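Local coordinates for protein alpha-L-rhamnosidase (Aspergillus terreus, PDB 6GSZ) that probably hydrolyses terminal non-reducing alpha-L-rhamnose residues in alpha-L-rhamnosides and binds calcium, at residues 131-136 against 273-278; 252-257 against 286-291; 432-437 against 796-801; 689-694 against 721-726. All blocks are in the same frame, centred on the assembly; numbering follows the deposited sequence.

Interaction 1 (131-136 against 273-278); sequences PIQFRK and LEQKGW
Gln133 lies flat against Trp278, and this is the tight part of the contact. Its CG sits over the ring as a CH-pi partner, 4.1 Å from the centroid of the six-membered ring of Trp278, and its amide continues over the same indole, the two planes 21° apart. Phe134 O meets the ring edge in its plane, 3.6 Å from Trp278 CZ3. Arg135 holds the backbone end of the tryptophan: Arg135 NE bonds Trp278 O at 2.8 Å with a nearly straight N-H...O angle of 164°, while Arg135 NH2 reaches the same Trp278 O at 3.2 Å from above the carbonyl plane. A bend at chi3 (-56°) turns the guanidinium to this side-on grip, and a salt bridge from NH1 to Glu137 helps fix its rotation.

Around Gln275 the fit is looser. One water donates to Gln133 OE1 and accepts from Gln275 N, so glutamine serves twice at position 133, with methylenes for the ring and an amide for water. Gln275 OE1 turns instead to Trp288 NE1. Gly277 suits the positive phi of the type II turn from Gln275 to Trp278.

Strand 132-140 runs between strands 196-205 and 252-254 in an antiparallel sheet. The 273-278 loop covers its Gln133 and Arg135 face, where Trp278 also touches Thr203, whereas Phe134 points away and packs on Ile117 of strand 116-119.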
loop_
_atom_site.group_PDB
_atom_site.type_symbol
_atom_site.label_atom_id
_atom_site.label_comp_id
_atom_site.label_asym_id
_atom_site.label_seq_id
_atom_site.Cartn_x
_atom_site.Cartn_y
_atom_site.Cartn_z
ATOM N N PRO A 131 -2.802 -26.784 -6.947
ATOM C CA PRO A 131 -4.058 -26.332 -6.362
ATOM C C PRO A 131 -5.094 -27.447 -6.259
ATOM O O PRO A 131 -5.099 -28.407 -7.090
ATOM C CB PRO A 131 -4.499 -25.231 -7.329
ATOM C CG PRO A 131 -3.177 -24.671 -7.790
ATOM C CD PRO A 131 -2.360 -25.908 -8.054
ATOM N N ILE A 132 -5.963 -27.339 -5.262
ATOM C CA ILE A 132 -7.008 -28.296 -4.995
ATOM C C ILE A 132 -8.370 -27.642 -5.193
ATOM O O ILE A 132 -8.580 -26.510 -4.705
ATOM C CB ILE A 132 -6.877 -28.866 -3.578
ATOM C CG1 ILE A 132 -5.551 -29.613 -3.419
ATOM C CG2 ILE A 132 -8.112 -29.660 -3.220
ATOM C CD1 ILE A 132 -5.452 -30.880 -4.175
ATOM N N GLN A 133 -9.269 -28.302 -5.911
ATOM C CA GLN A 133 -10.647 -27.962 -6.046
ATOM C C GLN A 133 -11.425 -28.651 -4.933
ATOM O O GLN A 133 -11.283 -29.852 -4.750
ATOM C CB GLN A 133 -11.188 -28.360 -7.418
ATOM C CG GLN A 133 -10.494 -27.660 -8.589
ATOM C CD GLN A 133 -10.894 -28.182 -9.950
ATOM O OE1 GLN A 133 -10.880 -27.461 -10.925
ATOM N NE2 GLN A 133 -11.167 -29.481 -10.069
ATOM N N PHE A 134 -12.302 -27.916 -4.262
ATOM C CA PHE A 134 -13.175 -28.404 -3.228
ATOM C C PHE A 134 -14.606 -28.123 -3.656
ATOM O O PHE A 134 -14.887 -27.052 -4.173
ATOM C CB PHE A 134 -12.944 -27.645 -1.926
ATOM C CG PHE A 134 -11.600 -27.864 -1.280
ATOM C CD1 PHE A 134 -11.414 -28.869 -0.349
ATOM C CD2 PHE A 134 -10.522 -27.032 -1.553
ATOM C CE1 PHE A 134 -10.178 -29.091 0.246
ATOM C CE2 PHE A 134 -9.278 -27.244 -0.959
ATOM C CZ PHE A 134 -9.112 -28.256 -0.034
ATOM N N ARG A 135 -15.515 -29.094 -3.458
ATOM C CA ARG A 135 -16.874 -28.841 -3.856
ATOM C C ARG A 135 -17.881 -29.446 -2.865
ATOM O O ARG A 135 -17.621 -30.420 -2.172
ATOM C CB ARG A 135 -17.172 -29.358 -5.268
ATOM C CG ARG A 135 -17.378 -30.858 -5.389
ATOM C CD ARG A 135 -17.552 -31.308 -6.840
ATOM N NE ARG A 135 -18.621 -30.640 -7.549
ATOM C CZ ARG A 135 -19.913 -30.924 -7.496
ATOM N NH1 ARG A 135 -20.338 -32.000 -6.827
ATOM N NH2 ARG A 135 -20.764 -30.148 -8.173
ATOM N N LYS A 136 -19.061 -28.832 -2.874
ATOM C CA LYS A 136 -20.202 -29.209 -2.034
ATOM C C LYS A 136 -21.494 -28.837 -2.770
ATOM O O LYS A 136 -21.603 -27.757 -3.353
ATOM C CB LYS A 136 -20.081 -28.459 -0.699
ATOM C CG LYS A 136 -21.268 -28.562 0.249
ATOM C CD LYS A 136 -21.452 -29.881 0.895
ATOM C CE LYS A 136 -22.356 -29.801 2.110
ATOM N NZ LYS A 136 -22.613 -31.128 2.701
ATOM N N LEU A 273 -7.409 -30.406 -18.812
ATOM C CA LEU A 273 -7.849 -30.988 -17.540
ATOM C C LEU A 273 -9.000 -30.208 -16.894
ATOM O O LEU A 273 -9.359 -30.533 -15.778
ATOM C CB LEU A 273 -6.641 -31.122 -16.607
ATOM C CG LEU A 273 -5.546 -32.054 -17.102
ATOM C CD1 LEU A 273 -4.351 -32.081 -16.165
ATOM C CD2 LEU A 273 -6.111 -33.460 -17.294
ATOM N N GLU A 274 -9.618 -29.264 -17.612
ATOM C CA GLU A 274 -10.791 -28.593 -17.109
ATOM C C GLU A 274 -11.920 -29.603 -16.955
ATOM O O GLU A 274 -12.135 -30.441 -17.845
ATOM C CB GLU A 274 -11.228 -27.469 -18.051
ATOM C CG GLU A 274 -10.303 -26.269 -18.006
ATOM C CD GLU A 274 -10.453 -25.243 -19.123
ATOM O OE1 GLU A 274 -11.277 -25.443 -20.047
ATOM O OE2 GLU A 274 -9.687 -24.274 -19.113
ATOM N N GLN A 275 -12.635 -29.521 -15.842
ATOM C CA GLN A 275 -13.828 -30.333 -15.582
ATOM C C GLN A 275 -15.066 -29.439 -15.609
ATOM O O GLN A 275 -15.477 -28.893 -14.591
ATOM C CB GLN A 275 -13.684 -31.034 -14.237
ATOM C CG GLN A 275 -12.521 -32.033 -14.187
ATOM C CD GLN A 275 -12.447 -32.652 -12.807
ATOM O OE1 GLN A 275 -13.395 -33.303 -12.418
ATOM N NE2 GLN A 275 -11.380 -32.385 -12.048
ATOM N N LYS A 276 -15.625 -29.240 -16.796
ATOM C CA LYS A 276 -16.728 -28.319 -16.950
ATOM C C LYS A 276 -17.899 -28.770 -16.057
ATOM O O LYS A 276 -18.230 -29.938 -15.985
ATOM C CB LYS A 276 -17.120 -28.168 -18.423
ATOM C CG LYS A 276 -18.161 -27.074 -18.625
ATOM C CD LYS A 276 -18.186 -26.415 -19.987
ATOM C CE LYS A 276 -18.956 -25.102 -19.935
ATOM N NZ LYS A 276 -19.262 -24.547 -21.279
ATOM N N GLY A 277 -18.488 -27.826 -15.329
ATOM C CA GLY A 277 -19.630 -28.089 -14.472
ATOM C C GLY A 277 -19.274 -28.410 -13.022
ATOM O O GLY A 277 -20.173 -28.678 -12.242
ATOM N N TRP A 278 -17.988 -28.391 -12.637
ATOM C CA TRP A 278 -17.634 -28.805 -11.292
ATOM C C TRP A 278 -18.232 -27.907 -10.208
ATOM O O TRP A 278 -18.304 -28.338 -9.057
ATOM C CB TRP A 278 -16.114 -28.959 -11.159
ATOM C CG TRP A 278 -15.363 -27.672 -11.094
ATOM C CD1 TRP A 278 -14.921 -26.931 -12.152
ATOM C CD2 TRP A 278 -14.928 -26.995 -9.914
ATOM N NE1 TRP A 278 -14.253 -25.818 -11.710
ATOM C CE2 TRP A 278 -14.219 -25.857 -10.346
ATOM C CE3 TRP A 278 -15.018 -27.260 -8.551
ATOM C CZ2 TRP A 278 -13.624 -24.971 -9.459
ATOM C CZ3 TRP A 278 -14.381 -26.409 -7.673
ATOM C CH2 TRP A 278 -13.731 -25.264 -8.120
HETATM O O HOH W 1 -11.867 -27.770 -13.609
#

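Interaction 2 (252-257 against 286-291). With ACT (acetate ion), chain B.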
loop_
_atom_site.group_PDB
_atom_site.type_symbol
_atom_site.label_atom_id
_atom_site.label_comp_id
_atom_site.label_asym_id
_atom_site.label_seq_id
_atom_site.Cartn_x
_atom_site.Cartn_y
_atom_site.Cartn_z
ATOM N N LYS A 252 -16.042 -32.873 -1.273
ATOM C CA LYS A 252 -15.150 -33.666 -2.121
ATOM C C LYS A 252 -14.089 -32.774 -2.740
ATOM O O LYS A 252 -14.227 -31.540 -2.766
ATOM C CB LYS A 252 -15.912 -34.381 -3.226
ATOM C CG LYS A 252 -16.931 -35.405 -2.717
ATOM C CD LYS A 252 -17.397 -36.322 -3.838
ATOM C CE LYS A 252 -18.564 -37.194 -3.493
ATOM N NZ LYS A 252 -18.769 -38.112 -4.630
ATOM N N SER A 253 -12.998 -33.367 -3.191
ATOM C CA SER A 253 -11.842 -32.624 -3.681
ATOM C C SER A 253 -11.202 -33.313 -4.885
ATOM O O SER A 253 -11.335 -34.532 -5.118
ATOM C CB SER A 253 -10.800 -32.454 -2.579
ATOM O OG SER A 253 -10.316 -33.718 -2.152
ATOM N N SER A 254 -10.486 -32.553 -5.683
ATOM C CA SER A 254 -9.767 -33.070 -6.876
ATOM C C SER A 254 -8.749 -32.036 -7.319
ATOM O O SER A 254 -8.968 -30.832 -7.140
ATOM C CB SER A 254 -10.745 -33.276 -8.003
ATOM O OG SER A 254 -10.114 -33.762 -9.162
ATOM N N THR A 255 -7.677 -32.450 -7.977
ATOM C CA THR A 255 -6.910 -31.566 -8.776
ATOM C C THR A 255 -7.717 -31.135 -9.996
ATOM O O THR A 255 -8.738 -31.741 -10.342
ATOM C CB THR A 255 -5.594 -32.206 -9.216
ATOM O OG1 THR A 255 -5.923 -33.385 -9.963
ATOM C CG2 THR A 255 -4.696 -32.487 -8.038
ATOM N N GLY A 256 -7.234 -30.079 -10.652
ATOM C CA GLY A 256 -7.870 -29.565 -11.833
ATOM C C GLY A 256 -6.850 -29.082 -12.854
ATOM O O GLY A 256 -5.714 -29.550 -12.867
ATOM N N PRO A 257 -7.222 -28.127 -13.733
ATOM C CA PRO A 257 -6.311 -27.723 -14.788
ATOM C C PRO A 257 -5.044 -27.005 -14.321
ATOM O O PRO A 257 -4.055 -26.952 -15.076
ATOM C CB PRO A 257 -7.170 -26.821 -15.686
ATOM C CG PRO A 257 -8.228 -26.255 -14.718
ATOM C CD PRO A 257 -8.503 -27.414 -13.774
ATOM N N THR A 286 -17.398 -38.676 -9.931
ATOM C CA THR A 286 -16.639 -39.883 -9.968
ATOM C C THR A 286 -15.164 -39.539 -10.047
ATOM O O THR A 286 -14.725 -38.663 -10.844
ATOM C CB THR A 286 -17.010 -40.767 -11.163
ATOM O OG1 THR A 286 -18.383 -41.039 -10.867
ATOM C CG2 THR A 286 -16.157 -42.019 -11.307
ATOM N N GLY A 287 -14.406 -40.213 -9.200
ATOM C CA GLY A 287 -12.994 -40.001 -9.187
ATOM C C GLY A 287 -12.565 -38.896 -8.248
ATOM O O GLY A 287 -11.371 -38.808 -7.990
ATOM N N TRP A 288 -13.502 -38.085 -7.736
ATOM C CA TRP A 288 -13.151 -37.112 -6.719
ATOM C C TRP A 288 -12.887 -37.841 -5.403
ATOM O O TRP A 288 -13.444 -38.919 -5.116
ATOM C CB TRP A 288 -14.201 -35.999 -6.585
ATOM C CG TRP A 288 -14.188 -35.013 -7.707
ATOM C CD1 TRP A 288 -14.135 -35.262 -9.039
ATOM C CD2 TRP A 288 -14.144 -33.571 -7.595
ATOM N NE1 TRP A 288 -14.076 -34.116 -9.775
ATOM C CE2 TRP A 288 -14.068 -33.058 -8.913
ATOM C CE3 TRP A 288 -14.125 -32.649 -6.536
ATOM C CZ2 TRP A 288 -13.998 -31.684 -9.179
ATOM C CZ3 TRP A 288 -14.033 -31.302 -6.800
ATOM C CH2 TRP A 288 -13.977 -30.827 -8.108
ATOM N N LEU A 289 -12.008 -37.251 -4.623
ATOM C CA LEU A 289 -11.586 -37.776 -3.345
ATOM C C LEU A 289 -12.404 -37.156 -2.223
ATOM O O LEU A 289 -13.048 -36.112 -2.411
ATOM C CB LEU A 289 -10.101 -37.463 -3.158
ATOM C CG LEU A 289 -9.179 -37.982 -4.245
ATOM C CD1 LEU A 289 -7.744 -37.612 -3.949
ATOM C CD2 LEU A 289 -9.321 -39.481 -4.416
ATOM N N GLY A 290 -12.233 -37.720 -1.023
ATOM C CA GLY A 290 -12.786 -37.102 0.154
ATOM C C GLY A 290 -11.972 -35.911 0.642
ATOM O O GLY A 290 -10.988 -35.471 0.007
ATOM N N THR A 291 -12.416 -35.448 1.808
ATOM C CA THR A 291 -11.807 -34.330 2.524
ATOM C C THR A 291 -11.761 -34.683 4.013
ATOM O O THR A 291 -12.470 -35.595 4.468
ATOM C CB THR A 291 -12.546 -32.994 2.296
ATOM O OG1 THR A 291 -13.908 -33.118 2.733
ATOM C CG2 THR A 291 -12.501 -32.516 0.860
HETATM C C ACT B . -6.176 -36.025 -7.911
HETATM O O ACT B . -7.207 -35.369 -7.446
HETATM O OXT ACT B . -5.704 -35.909 -9.095
HETATM C CH3 ACT B . -5.292 -36.837 -7.091
HETATM O O HOH W 2 -16.089 -39.843 -5.097
HETATM O O HOH W 3 -9.386 -36.805 -8.115
#
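Ser253 OG is held by two groups: it donates to Gly290 O, 2.9 Å from Ser253 OG, and is also hydrogen-bonded to the hydroxyl of Ser119. With chi1 at 62°, OG sits between the backbone N and the carbonyl carbon, within reach of Gly290 O; a short polar side chain suits this buried place. The backbones join in a single antiparallel bridge, a hydrogen-bonded pair of Ser253 with Leu289. Leu289 N meets Ser253 O at 2.8 Å, and Ser253 N returns a bond to Leu289 O at 2.9 Å. Thr291 adds an apolar branch, its CG2 lying 3.8 Å from Ser253 CB.

On the other side of the strand the indole of Trp288 lies across Ser254. Ser254 CB stands over the middle of the ring, 3.5 Å from the centroid of the six-membered ring of Trp288, a CH-pi contact close enough that a small residue fits well. Lys252 contributes its carbonyl carbon at the ring edge. Towards solvent the links run through bound species: a water bridges Gly287 O and an acetate, probably from the crystallisation liquor, and makes a longer approach to Ser254 OG. The acetate also takes bonds from Thr255 N and, at 2.7 Å between OG1 and OXT, from the Thr255 hydroxyl.

Strand 252-254 is outermost in its sheet within the chain, next to strand 132-140. The 286-291 loop meets its other edge at a single bridge, leads into strand 291-294, and is tied by Gly290 to Asp120, just beyond strand 116-119.

Interaction 3 (432-437 against 796-801); sequences FECSNP and GDLQQA
Ser435 bonds to the 796-801 segment through both its backbone and its side chain. Its backbone amide donates to the second segment, Ser435 N to Gln800 O at 3.0 Å, and its hydroxyl accepts from Gln799 N, 2.9 Å from Ser435 OG, along a nearly straight N-H...O path of 165°. The chi1 of 65° folds OG in between the backbone N and the carbonyl carbon, from where it can face the Gln799 amide. A water 2.7 Å from Ser435 OG occupies a further position round the hydroxyl. A serine is apt here, because its short arm reaches a backbone N-H just before the strand begins.

These bonds lie just beyond the end of strand 430-434, which is outermost in an antiparallel sheet and pairs with strand 800-807. The first strand precedes helix 437-453 of the six-hairpin glycosidase domain, an (alpha/alpha)6 barrel in this family, and the second belongs to the C-terminal beta domain. Asn436 is the N-cap of that helix, its OD1 accepting from Ile439 N.

Leu798 fills the apolar side with one branch: its CD2 lies 3.6 Å from Asn436 CB and 3.8 Å from Cys434 SG. Ala801 forms a non-hydrogen-bonded pair with Cys434, the two CA atoms only 4.0 Å apart, and a methyl suits so close an approach; Ala801 CB meets Cys434 CB at 3.7 Å. Ile775 of helix 768-775 packs against both Leu798 and Ala801.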
loop_
_atom_site.group_PDB
_atom_site.type_symbol
_atom_site.label_atom_id
_atom_site.label_comp_id
_atom_site.label_asym_id
_atom_site.label_seq_id
_atom_site.Cartn_x
_atom_site.Cartn_y
_atom_site.Cartn_z
ATOM N N PHE A 432 -0.902 15.175 -9.235
ATOM C CA PHE A 432 0.078 16.215 -9.465
ATOM C C PHE A 432 0.478 16.237 -10.940
ATOM O O PHE A 432 0.829 15.181 -11.506
ATOM C CB PHE A 432 1.319 15.992 -8.588
ATOM C CG PHE A 432 2.455 16.927 -8.916
ATOM C CD1 PHE A 432 2.554 18.197 -8.340
ATOM C CD2 PHE A 432 3.370 16.581 -9.893
ATOM C CE1 PHE A 432 3.592 19.056 -8.694
ATOM C CE2 PHE A 432 4.397 17.455 -10.240
ATOM C CZ PHE A 432 4.514 18.685 -9.638
ATOM N N GLU A 433 0.536 17.435 -11.522
ATOM C CA GLU A 433 1.186 17.618 -12.815
ATOM C C GLU A 433 1.746 19.040 -12.856
ATOM O O GLU A 433 1.307 19.911 -12.096
ATOM C CB GLU A 433 0.226 17.374 -13.975
ATOM C CG GLU A 433 -0.987 18.244 -13.983
ATOM C CD GLU A 433 -1.882 17.893 -15.161
ATOM O OE1 GLU A 433 -1.443 18.049 -16.304
ATOM O OE2 GLU A 433 -2.972 17.403 -14.932
ATOM N N CYS A 434 2.687 19.263 -13.775
ATOM C CA CYS A 434 3.243 20.571 -13.892
ATOM C C CYS A 434 3.669 20.820 -15.329
ATOM O O CYS A 434 3.517 19.976 -16.170
ATOM C CB CYS A 434 4.371 20.784 -12.892
ATOM S SG CYS A 434 5.878 19.852 -13.263
ATOM N N SER A 435 4.206 22.018 -15.588
ATOM C CA SER A 435 4.586 22.425 -16.929
ATOM C C SER A 435 5.801 21.668 -17.475
ATOM O O SER A 435 6.013 21.685 -18.684
ATOM C CB SER A 435 4.828 23.940 -16.969
ATOM O OG SER A 435 5.950 24.319 -16.166
ATOM N N ASN A 436 6.624 21.078 -16.600
ATOM C CA ASN A 436 7.789 20.316 -16.999
ATOM C C ASN A 436 7.357 18.874 -17.232
ATOM O O ASN A 436 7.004 18.152 -16.293
ATOM C CB ASN A 436 8.880 20.380 -15.935
ATOM C CG ASN A 436 10.171 19.718 -16.345
ATOM O OD1 ASN A 436 10.160 18.574 -16.815
ATOM N ND2 ASN A 436 11.283 20.375 -16.063
ATOM N N PRO A 437 7.360 18.410 -18.492
ATOM C CA PRO A 437 6.855 17.076 -18.799
ATOM C C PRO A 437 7.655 15.943 -18.151
ATOM O O PRO A 437 7.078 14.886 -17.886
ATOM C CB PRO A 437 6.854 16.961 -20.326
ATOM C CG PRO A 437 7.507 18.209 -20.853
ATOM C CD PRO A 437 7.819 19.126 -19.702
ATOM N N GLY A 796 12.532 26.385 -10.476
ATOM C CA GLY A 796 12.903 25.393 -11.458
ATOM C C GLY A 796 12.410 25.710 -12.858
ATOM O O GLY A 796 12.201 24.796 -13.663
ATOM N N ASP A 797 12.235 26.995 -13.180
ATOM C CA ASP A 797 11.678 27.345 -14.512
ATOM C C ASP A 797 10.284 26.723 -14.778
ATOM O O ASP A 797 9.830 26.692 -15.939
ATOM C CB ASP A 797 12.667 26.998 -15.629
ATOM C CG ASP A 797 13.867 27.938 -15.703
ATOM O OD1 ASP A 797 13.696 29.113 -15.375
ATOM O OD2 ASP A 797 14.973 27.480 -16.103
ATOM N N LEU A 798 9.548 26.302 -13.737
ATOM C CA LEU A 798 8.151 25.902 -13.927
ATOM C C LEU A 798 7.302 27.134 -14.232
ATOM O O LEU A 798 7.492 28.196 -13.607
ATOM C CB LEU A 798 7.601 25.230 -12.663
ATOM C CG LEU A 798 8.195 23.882 -12.280
ATOM C CD1 LEU A 798 7.465 23.307 -11.072
ATOM C CD2 LEU A 798 8.137 22.923 -13.427
ATOM N N GLN A 799 6.366 26.981 -15.166
ATOM C CA GLN A 799 5.424 28.020 -15.517
ATOM C C GLN A 799 4.077 27.792 -14.814
ATOM O O GLN A 799 3.297 28.702 -14.699
ATOM C CB GLN A 799 5.255 28.066 -17.039
ATOM C CG GLN A 799 6.503 28.505 -17.799
ATOM C CD GLN A 799 7.281 27.370 -18.433
ATOM O OE1 GLN A 799 6.726 26.488 -19.096
ATOM N NE2 GLN A 799 8.595 27.400 -18.256
ATOM N N GLN A 800 3.785 26.548 -14.420
ATOM C CA GLN A 800 2.516 26.222 -13.769
ATOM C C GLN A 800 2.579 24.845 -13.113
ATOM O O GLN A 800 3.404 24.010 -13.494
ATOM C CB GLN A 800 1.318 26.231 -14.704
ATOM C CG GLN A 800 1.417 25.391 -15.940
ATOM C CD GLN A 800 0.080 25.483 -16.648
ATOM O OE1 GLN A 800 -0.869 24.758 -16.336
ATOM N NE2 GLN A 800 -0.042 26.450 -17.535
ATOM N N ALA A 801 1.698 24.639 -12.124
ATOM C CA ALA A 801 1.513 23.300 -11.559
ATOM C C ALA A 801 0.118 23.186 -10.969
ATOM O O ALA A 801 -0.458 24.167 -10.489
ATOM C CB ALA A 801 2.560 23.006 -10.525
HETATM O O HOH W 4 8.365 24.043 -17.265
HETATM O O HOH W 5 11.215 23.302 -15.728
#

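Interaction 4 (689-694 against 721-726)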
loop_
_atom_site.group_PDB
_atom_site.type_symbol
_atom_site.label_atom_id
_atom_site.label_comp_id
_atom_site.label_asym_id
_atom_site.label_seq_id
_atom_site.Cartn_x
_atom_site.Cartn_y
_atom_site.Cartn_z
ATOM N N ASP A 689 27.495 18.913 -9.090
ATOM C CA ASP A 689 26.671 19.197 -10.277
ATOM C C ASP A 689 25.204 18.832 -10.021
ATOM O O ASP A 689 24.484 18.406 -10.924
ATOM C CB ASP A 689 27.240 18.502 -11.515
ATOM C CG ASP A 689 28.549 19.075 -12.023
ATOM O OD1 ASP A 689 28.755 20.301 -11.883
ATOM O OD2 ASP A 689 29.343 18.283 -12.542
ATOM N N TYR A 690 24.761 19.045 -8.773
ATOM C CA TYR A 690 23.368 18.873 -8.338
ATOM C C TYR A 690 22.883 17.417 -8.441
ATOM O O TYR A 690 21.683 17.168 -8.341
ATOM C CB TYR A 690 22.408 19.807 -9.082
ATOM C CG TYR A 690 22.680 21.264 -8.774
ATOM C CD1 TYR A 690 22.159 21.873 -7.641
ATOM C CD2 TYR A 690 23.503 22.033 -9.593
ATOM C CE1 TYR A 690 22.405 23.207 -7.344
ATOM C CE2 TYR A 690 23.761 23.369 -9.301
ATOM C CZ TYR A 690 23.197 23.958 -8.180
ATOM O OH TYR A 690 23.394 25.283 -7.872
ATOM N N LYS A 691 23.802 16.475 -8.567
ATOM C CA LYS A 691 23.453 15.053 -8.574
ATOM C C LYS A 691 23.167 14.608 -7.143
ATOM O O LYS A 691 23.790 15.051 -6.165
ATOM C CB LYS A 691 24.586 14.222 -9.165
ATOM C CG LYS A 691 24.847 14.522 -10.628
ATOM C CD LYS A 691 26.095 13.887 -11.184
ATOM C CE LYS A 691 26.192 14.092 -12.680
ATOM N NZ LYS A 691 27.338 14.957 -13.038
ATOM N N VAL A 692 22.185 13.725 -7.016
ATOM C CA VAL A 692 21.751 13.225 -5.705
ATOM C C VAL A 692 22.884 12.415 -5.094
ATOM O O VAL A 692 23.568 11.646 -5.798
ATOM C CB VAL A 692 20.490 12.351 -5.799
ATOM C CG1 VAL A 692 19.381 13.029 -6.561
ATOM C CG2 VAL A 692 20.790 10.989 -6.395
ATOM N N GLY A 693 23.056 12.543 -3.783
ATOM C CA GLY A 693 24.117 11.904 -3.064
ATOM C C GLY A 693 23.659 11.082 -1.866
ATOM O O GLY A 693 24.477 10.580 -1.136
ATOM N N THR A 694 22.342 10.920 -1.739
ATOM C CA THR A 694 21.700 10.236 -0.603
ATOM C C THR A 694 21.283 8.806 -0.976
ATOM O O THR A 694 20.848 8.574 -2.080
ATOM C CB THR A 694 20.498 11.067 -0.152
ATOM O OG1 THR A 694 19.654 11.328 -1.284
ATOM C CG2 THR A 694 20.875 12.380 0.507
ATOM N N GLN A 721 17.957 17.675 -12.785
ATOM C CA GLN A 721 19.128 16.967 -13.365
ATOM C C GLN A 721 18.644 15.716 -14.107
ATOM O O GLN A 721 17.760 15.036 -13.622
ATOM C CB GLN A 721 20.107 16.501 -12.293
ATOM C CG GLN A 721 20.867 17.618 -11.632
ATOM C CD GLN A 721 21.513 18.526 -12.647
ATOM O OE1 GLN A 721 22.313 18.074 -13.476
ATOM N NE2 GLN A 721 21.175 19.813 -12.568
ATOM N N THR A 722 19.236 15.449 -15.274
ATOM C CA THR A 722 18.868 14.285 -16.047
ATOM C C THR A 722 20.002 13.275 -16.179
ATOM O O THR A 722 19.753 12.197 -16.758
ATOM C CB THR A 722 18.352 14.673 -17.431
ATOM O OG1 THR A 722 19.380 15.415 -18.090
ATOM C CG2 THR A 722 17.080 15.480 -17.341
ATOM N N GLU A 723 21.202 13.602 -15.685
ATOM C CA GLU A 723 22.319 12.667 -15.693
ATOM C C GLU A 723 22.324 11.842 -14.410
ATOM O O GLU A 723 21.816 12.243 -13.406
ATOM C CB GLU A 723 23.658 13.394 -15.891
ATOM C CG GLU A 723 23.776 14.080 -17.234
ATOM C CD GLU A 723 25.217 14.376 -17.624
ATOM O OE1 GLU A 723 26.091 14.515 -16.700
ATOM O OE2 GLU A 723 25.481 14.453 -18.846
ATOM N N VAL A 724 22.880 10.631 -14.484
ATOM C CA VAL A 724 22.933 9.743 -13.340
ATOM C C VAL A 724 23.952 10.267 -12.334
ATOM O O VAL A 724 25.018 10.767 -12.737
ATOM C CB VAL A 724 23.255 8.315 -13.812
ATOM C CG1 VAL A 724 24.676 8.171 -14.328
ATOM C CG2 VAL A 724 23.015 7.279 -12.727
ATOM N N PRO A 725 23.718 10.174 -11.005
ATOM C CA PRO A 725 22.444 9.783 -10.382
ATOM C C PRO A 725 21.479 10.961 -10.173
ATOM O O PRO A 725 21.898 12.047 -9.704
ATOM C CB PRO A 725 22.943 9.248 -9.027
ATOM C CG PRO A 725 24.084 10.128 -8.658
ATOM C CD PRO A 725 24.759 10.413 -9.987
ATOM N N SER A 726 20.198 10.743 -10.457
ATOM C CA SER A 726 19.145 11.732 -10.308
ATOM C C SER A 726 17.801 11.038 -10.542
ATOM O O SER A 726 17.753 9.889 -11.000
ATOM C CB SER A 726 19.298 12.884 -11.292
ATOM O OG SER A 726 19.124 12.407 -12.614
#
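Pro725, which follows a cis peptide bond, sets its ring against the backbone of Val692. Pro725 CG comes within 3.3 Å of Val692 O, and Pro725 O in turn accepts from Val692 N at 3.2 Å, the donor lying above the carbonyl plane and the N-H...O angle a modest 146°. The side chains of these two residues slide past each other in opposite directions, with Val692 CG2 3.8 Å from Pro725 CB in one of the valine's two conformers.

The loops joined here lie between helices of the (alpha/alpha)6 domain. Asp689 is the C-prime residue of a Schellman motif that ends helix 671-687, and Ser726 is the N-cap of helix 727-732, its OG bonded to Tyr729 N.

Gln721 brings its CG against Tyr690, 3.4 Å from Tyr690 O and 3.7 Å from Tyr690 CB. A bend at chi2 (-51°) folds its amide back, and NE2 bonds Ser717 O, so glutamine supplies both methylene packing and a polar tie to the preceding helix. Lys691, also modelled in two conformers, crosses the Pro725 ring at about a right angle; in the conformer described, its ammonium stands between Asp689 and Glu723 in long salt bridges, with Lys691 NZ 3.9 Å from Glu723 OE1.

From the N terminus, the chain leaves 131-136, passes 252-257, and closes the loop of interaction 1 at 273-278; interaction 2, opened inside that loop, closes only at 286-291, so the two cross. Their centres are about 7 Å apart, and they bind one long loop to two neighbouring strands, 132-140 and 252-254, of one sheet. Interaction 3 opens later, at 432-437, and closes at 796-801, joining the start of the helical domain to the C-terminal beta domain. Nested within that span, about half of it helix, interaction 4 ties two loops between helices. Interactions 3 and 4, centres about 19 Å apart, lie across the chain's centre from interactions 1 and 2.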